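Local structure of dextranase (Pseudarthrobacter oxydans, 6NZS) at residues E72-M85 against Y358-G370. The protein catalyses the endohydrolysis of (1->6)-alpha-D-glucosidic linkages in dextran, as a glycoside hydrolase of family 49. Residues are numbered along the deposited sequence; the frame is centred on the assembly and turned at random.
Sequences EDGAEFSSQAGLTM and YKQVGSWYWQTDG
A loop of the beta-solenoid, 362-368, meets the N-terminal Ig-like domain here, and W364, Y365 and W366 each touch 72-85. The indole of W364 reaches into the bend formed by helix 76-81 and the start of strand 84-92. S78 CB lies 3.5 Å from W364 CE3, and L83 CB lies 3.9 Å from W364 CZ3. The backbone of T84 and M85 meets the far edge of the ring, with M85 N in its plane. W364 NE1 is hydrogen-bonded to S58, on strand 51-58 of the Ig-like domain.

The backbones join at D73, whose O accepts the N-H of W366 at 2.8 Å (159° at the hydrogen). The indole of W366 lies against the 72-74 backbone. G74 CA sits over the five-membered ring in a CH-pi contact. The positive phi of G74 suits a residue without a side chain, and this leaves room for the indole. E72 OE1 approaches W366 CH2 at 3.6 Å, the carboxylate turned 83° from the ring; E72 OE2 forms a salt bridge with K167. Replacing W366 with an alanine removes the indole, and would probably open a gap over G74 CA and leave E72 CB without its ring partner, though K167 would still hold the carboxylate.

This solenoid is the parallel beta-helix of family 49, and 362-368 follows its strand 351-361. Where that strand ends, M85 SD packs 3.9 Å from V361 CB and accepts a weak bond from G362 N. M85 runs extended from the backbone to SD (chi1 178°), which carries the sulfur to G362, and bends only at the terminal methyl.

D73 OD2 meets the edge of the Y365 ring in a van der Waals contact, 3.5 Å from CE1. The same oxygen forms a salt bridge with R61 and a hydrogen bond with Y69, while D73 OD1 closes an Asx turn with A75 N.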
loop_
_atom_site.group_PDB
_atom_site.type_symbol
_atom_site.label_atom_id
_atom_site.label_comp_id
_atom_site.label_asym_id
_atom_site.label_seq_id
_atom_site.Cartn_x
_atom_site.Cartn_y
_atom_site.Cartn_z
ATOM N N GLU A 72 6.323 -20.843 5.410
ATOM C CA GLU A 72 5.476 -19.985 4.596
ATOM C C GLU A 72 5.985 -18.553 4.655
ATOM O O GLU A 72 6.423 -18.072 5.704
ATOM C CB GLU A 72 4.030 -20.044 5.084
ATOM C CG GLU A 72 3.309 -21.337 4.726
ATOM C CD GLU A 72 1.831 -21.277 5.049
ATOM O OE1 GLU A 72 1.479 -20.751 6.125
ATOM O OE2 GLU A 72 1.021 -21.751 4.225
ATOM N N ASP A 73 5.941 -17.869 3.510
ATOM C CA ASP A 73 6.331 -16.469 3.453
ATOM C C ASP A 73 5.197 -15.542 3.031
ATOM O O ASP A 73 5.429 -14.336 2.903
ATOM C CB ASP A 73 7.568 -16.266 2.557
ATOM C CG ASP A 73 7.360 -16.741 1.123
ATOM O OD1 ASP A 73 6.201 -16.852 0.671
ATOM O OD2 ASP A 73 8.374 -17.007 0.441
ATOM N N GLY A 74 3.985 -16.064 2.836
ATOM C CA GLY A 74 2.848 -15.255 2.449
ATOM C C GLY A 74 2.629 -15.123 0.958
ATOM O O GLY A 74 1.551 -14.672 0.548
ATOM N N ALA A 75 3.603 -15.508 0.138
ATOM C CA ALA A 75 3.473 -15.443 -1.310
ATOM C C ALA A 75 3.005 -16.752 -1.920
ATOM O O ALA A 75 2.999 -16.876 -3.148
ATOM C CB ALA A 75 4.803 -15.020 -1.940
ATOM N N GLU A 76 2.583 -17.716 -1.097
ATOM C CA GLU A 76 2.242 -19.038 -1.617
ATOM C C GLU A 76 1.082 -18.977 -2.604
ATOM O O GLU A 76 1.190 -19.485 -3.727
ATOM C CB GLU A 76 1.936 -19.996 -0.469
ATOM C CG GLU A 76 3.176 -20.508 0.259
ATOM C CD GLU A 76 3.803 -19.481 1.193
ATOM O OE1 GLU A 76 3.092 -18.561 1.660
ATOM O OE2 GLU A 76 5.012 -19.599 1.459
ATOM N N PHE A 77 -0.048 -18.379 -2.206
ATOM C CA PHE A 77 -1.192 -18.348 -3.116
ATOM C C PHE A 77 -0.875 -17.550 -4.370
ATOM O O PHE A 77 -1.157 -17.991 -5.489
ATOM C CB PHE A 77 -2.439 -17.763 -2.454
ATOM C CG PHE A 77 -3.590 -17.598 -3.423
ATOM C CD1 PHE A 77 -4.227 -18.714 -3.943
ATOM C CD2 PHE A 77 -4.012 -16.337 -3.839
ATOM C CE1 PHE A 77 -5.272 -18.586 -4.846
ATOM C CE2 PHE A 77 -5.065 -16.206 -4.746
ATOM C CZ PHE A 77 -5.692 -17.328 -5.248
ATOM N N SER A 78 -0.293 -16.361 -4.205
ATOM C CA SER A 78 -0.025 -15.530 -5.375
ATOM C C SER A 78 0.908 -16.236 -6.355
ATOM O O SER A 78 0.689 -16.200 -7.570
ATOM C CB SER A 78 0.542 -14.184 -4.946
ATOM O OG SER A 78 1.795 -14.329 -4.311
ATOM N N SER A 79 1.936 -16.913 -5.845
ATOM C CA SER A 79 2.847 -17.663 -6.703
ATOM C C SER A 79 2.133 -18.822 -7.393
ATOM O O SER A 79 2.253 -19.004 -8.612
ATOM C CB SER A 79 4.020 -18.167 -5.863
ATOM O OG SER A 79 4.921 -18.929 -6.644
ATOM N N GLN A 80 1.365 -19.604 -6.631
ATOM C CA GLN A 80 0.750 -20.807 -7.183
ATOM C C GLN A 80 -0.386 -20.484 -8.143
ATOM O O GLN A 80 -0.619 -21.235 -9.095
ATOM C CB GLN A 80 0.304 -21.721 -6.041
ATOM C CG GLN A 80 1.501 -22.264 -5.262
ATOM C CD GLN A 80 1.109 -23.091 -4.056
ATOM O OE1 GLN A 80 0.122 -23.829 -4.085
ATOM N NE2 GLN A 80 1.889 -22.979 -2.985
ATOM N N ALA A 81 -1.092 -19.376 -7.925
ATOM C CA ALA A 81 -2.163 -18.954 -8.817
ATOM C C ALA A 81 -1.654 -18.154 -10.006
ATOM O O ALA A 81 -2.447 -17.826 -10.898
ATOM C CB ALA A 81 -3.200 -18.129 -8.047
ATOM N N GLY A 82 -0.363 -17.837 -10.047
ATOM C CA GLY A 82 0.150 -17.084 -11.178
ATOM C C GLY A 82 -0.271 -15.632 -11.199
ATOM O O GLY A 82 -0.452 -15.063 -12.278
ATOM N N LEU A 83 -0.435 -15.011 -10.036
ATOM C CA LEU A 83 -0.758 -13.590 -10.020
ATOM C C LEU A 83 0.456 -12.757 -10.422
ATOM O O LEU A 83 1.605 -13.097 -10.132
ATOM C CB LEU A 83 -1.215 -13.157 -8.628
ATOM C CG LEU A 83 -2.353 -13.931 -7.969
ATOM C CD1 LEU A 83 -2.805 -13.263 -6.668
ATOM C CD2 LEU A 83 -3.518 -14.082 -8.914
ATOM N N THR A 84 0.195 -11.634 -11.091
ATOM C CA THR A 84 1.236 -10.662 -11.387
ATOM C C THR A 84 0.650 -9.276 -11.203
ATOM O O THR A 84 -0.572 -9.099 -11.205
ATOM C CB THR A 84 1.783 -10.753 -12.831
ATOM O OG1 THR A 84 0.782 -10.321 -13.775
ATOM C CG2 THR A 84 2.212 -12.169 -13.169
ATOM N N MET A 85 1.534 -8.292 -11.051
ATOM C CA MET A 85 1.111 -6.897 -10.956
ATOM C C MET A 85 1.924 -6.072 -11.943
ATOM O O MET A 85 3.138 -5.921 -11.774
ATOM C CB MET A 85 1.246 -6.355 -9.535
ATOM C CG MET A 85 0.846 -4.873 -9.428
ATOM S SD MET A 85 0.676 -4.275 -7.730
ATOM C CE MET A 85 -0.828 -5.109 -7.247
ATOM N N TYR A 358 3.262 8.762 -3.986
ATOM C CA TYR A 358 4.130 7.661 -3.608
ATOM C C TYR A 358 3.332 6.378 -3.781
ATOM O O TYR A 358 2.125 6.350 -3.502
ATOM C CB TYR A 358 4.518 7.857 -2.140
ATOM C CG TYR A 358 5.198 6.697 -1.475
ATOM C CD1 TYR A 358 6.578 6.541 -1.541
ATOM C CD2 TYR A 358 4.465 5.771 -0.742
ATOM C CE1 TYR A 358 7.208 5.491 -0.915
ATOM C CE2 TYR A 358 5.091 4.712 -0.114
ATOM C CZ TYR A 358 6.463 4.577 -0.206
ATOM O OH TYR A 358 7.093 3.533 0.423
ATOM N N LYS A 359 3.995 5.325 -4.263
ATOM C CA LYS A 359 3.313 4.070 -4.557
ATOM C C LYS A 359 4.126 2.888 -4.050
ATOM O O LYS A 359 5.360 2.900 -4.079
ATOM C CB LYS A 359 3.067 3.860 -6.057
ATOM C CG LYS A 359 2.393 5.029 -6.763
ATOM C CD LYS A 359 3.453 5.982 -7.355
ATOM C CE LYS A 359 2.855 7.269 -7.814
ATOM N NZ LYS A 359 3.936 8.075 -8.419
ATOM N N GLN A 360 3.416 1.856 -3.602
ATOM C CA GLN A 360 4.014 0.579 -3.236
ATOM C C GLN A 360 3.321 -0.511 -4.042
ATOM O O GLN A 360 2.092 -0.604 -4.026
ATOM C CB GLN A 360 3.855 0.338 -1.731
ATOM C CG GLN A 360 4.485 -0.938 -1.219
ATOM C CD GLN A 360 4.305 -1.080 0.285
ATOM O OE1 GLN A 360 4.220 -0.083 1.028
ATOM N NE2 GLN A 360 4.221 -2.306 0.745
ATOM N N VAL A 361 4.104 -1.307 -4.778
ATOM C CA VAL A 361 3.581 -2.333 -5.678
ATOM C C VAL A 361 4.320 -3.643 -5.443
ATOM O O VAL A 361 5.448 -3.665 -4.947
ATOM C CB VAL A 361 3.687 -1.940 -7.174
ATOM C CG1 VAL A 361 2.910 -0.666 -7.448
ATOM C CG2 VAL A 361 5.139 -1.764 -7.599
ATOM N N GLY A 362 3.682 -4.744 -5.828
ATOM C CA GLY A 362 4.360 -6.032 -5.740
ATOM C C GLY A 362 4.667 -6.497 -4.331
ATOM O O GLY A 362 5.736 -7.075 -4.088
ATOM N N SER A 363 3.733 -6.306 -3.404
ATOM C CA SER A 363 3.944 -6.657 -1.997
ATOM C C SER A 363 3.448 -8.083 -1.731
ATOM O O SER A 363 2.455 -8.328 -1.041
ATOM C CB SER A 363 3.261 -5.637 -1.097
ATOM O OG SER A 363 3.869 -4.362 -1.230
ATOM N N TRP A 364 4.185 -9.048 -2.288
ATOM C CA TRP A 364 3.729 -10.436 -2.266
ATOM C C TRP A 364 3.951 -11.119 -0.920
ATOM O O TRP A 364 3.103 -11.903 -0.482
ATOM C CB TRP A 364 4.429 -11.220 -3.374
ATOM C CG TRP A 364 4.302 -10.573 -4.717
ATOM C CD1 TRP A 364 5.282 -9.910 -5.411
ATOM C CD2 TRP A 364 3.126 -10.521 -5.534
ATOM N NE1 TRP A 364 4.789 -9.459 -6.611
ATOM C CE2 TRP A 364 3.470 -9.819 -6.714
ATOM C CE3 TRP A 364 1.824 -11.007 -5.391
ATOM C CZ2 TRP A 364 2.550 -9.585 -7.740
ATOM C CZ3 TRP A 364 0.902 -10.775 -6.411
ATOM C CH2 TRP A 364 1.273 -10.069 -7.570
ATOM N N TYR A 365 5.090 -10.863 -0.276
ATOM C CA TYR A 365 5.417 -11.516 0.984
ATOM C C TYR A 365 4.569 -10.946 2.119
ATOM O O TYR A 365 4.121 -9.800 2.069
ATOM C CB TYR A 365 6.885 -11.246 1.333
ATOM C CG TYR A 365 7.914 -11.848 0.404
ATOM C CD1 TYR A 365 7.915 -13.214 0.113
ATOM C CD2 TYR A 365 8.894 -11.048 -0.179
ATOM C CE1 TYR A 365 8.870 -13.757 -0.732
ATOM C CE2 TYR A 365 9.853 -11.582 -1.025
ATOM C CZ TYR A 365 9.833 -12.938 -1.302
ATOM O OH TYR A 365 10.787 -13.472 -2.150
ATOM N N TRP A 366 4.376 -11.752 3.168
ATOM C CA TRP A 366 3.944 -11.198 4.442
ATOM C C TRP A 366 4.953 -10.153 4.908
ATOM O O TRP A 366 6.090 -10.086 4.432
ATOM C CB TRP A 366 3.912 -12.295 5.513
ATOM C CG TRP A 366 2.783 -13.260 5.394
ATOM C CD1 TRP A 366 1.562 -13.031 4.828
ATOM C CD2 TRP A 366 2.767 -14.622 5.845
ATOM N NE1 TRP A 366 0.784 -14.165 4.903
ATOM C CE2 TRP A 366 1.501 -15.155 5.525
ATOM C CE3 TRP A 366 3.703 -15.443 6.481
ATOM C CZ2 TRP A 366 1.144 -16.476 5.817
ATOM C CZ3 TRP A 366 3.340 -16.760 6.782
ATOM C CH2 TRP A 366 2.074 -17.257 6.446
ATOM N N GLN A 367 4.533 -9.345 5.883
ATOM C CA GLN A 367 5.386 -8.348 6.523
ATOM C C GLN A 367 5.828 -7.254 5.559
ATOM O O GLN A 367 6.822 -6.562 5.802
ATOM C CB GLN A 367 6.577 -8.987 7.255
ATOM C CG GLN A 367 6.154 -10.143 8.165
ATOM C CD GLN A 367 7.297 -10.695 8.992
ATOM O OE1 GLN A 367 7.979 -11.636 8.585
ATOM N NE2 GLN A 367 7.515 -10.104 10.158
ATOM N N THR A 368 5.086 -7.069 4.466
ATOM C CA THR A 368 5.331 -5.967 3.540
ATOM C C THR A 368 4.460 -4.770 3.921
ATOM O O THR A 368 3.681 -4.252 3.134
ATOM C CB THR A 368 5.112 -6.425 2.104
ATOM O OG1 THR A 368 3.854 -7.113 1.994
ATOM C CG2 THR A 368 6.234 -7.369 1.707
ATOM N N ASP A 369 4.633 -4.341 5.172
ATOM C CA ASP A 369 3.842 -3.261 5.750
ATOM C C ASP A 369 3.919 -2.013 4.884
ATOM O O ASP A 369 4.984 -1.673 4.351
ATOM C CB ASP A 369 4.413 -2.860 7.119
ATOM C CG ASP A 369 4.387 -3.981 8.166
ATOM O OD1 ASP A 369 4.268 -5.183 7.826
ATOM O OD2 ASP A 369 4.520 -3.636 9.370
ATOM N N GLY A 370 2.788 -1.309 4.791
ATOM C CA GLY A 370 2.742 0.025 4.228
ATOM C C GLY A 370 3.366 1.062 5.142
ATOM O O GLY A 370 4.241 0.757 5.963
#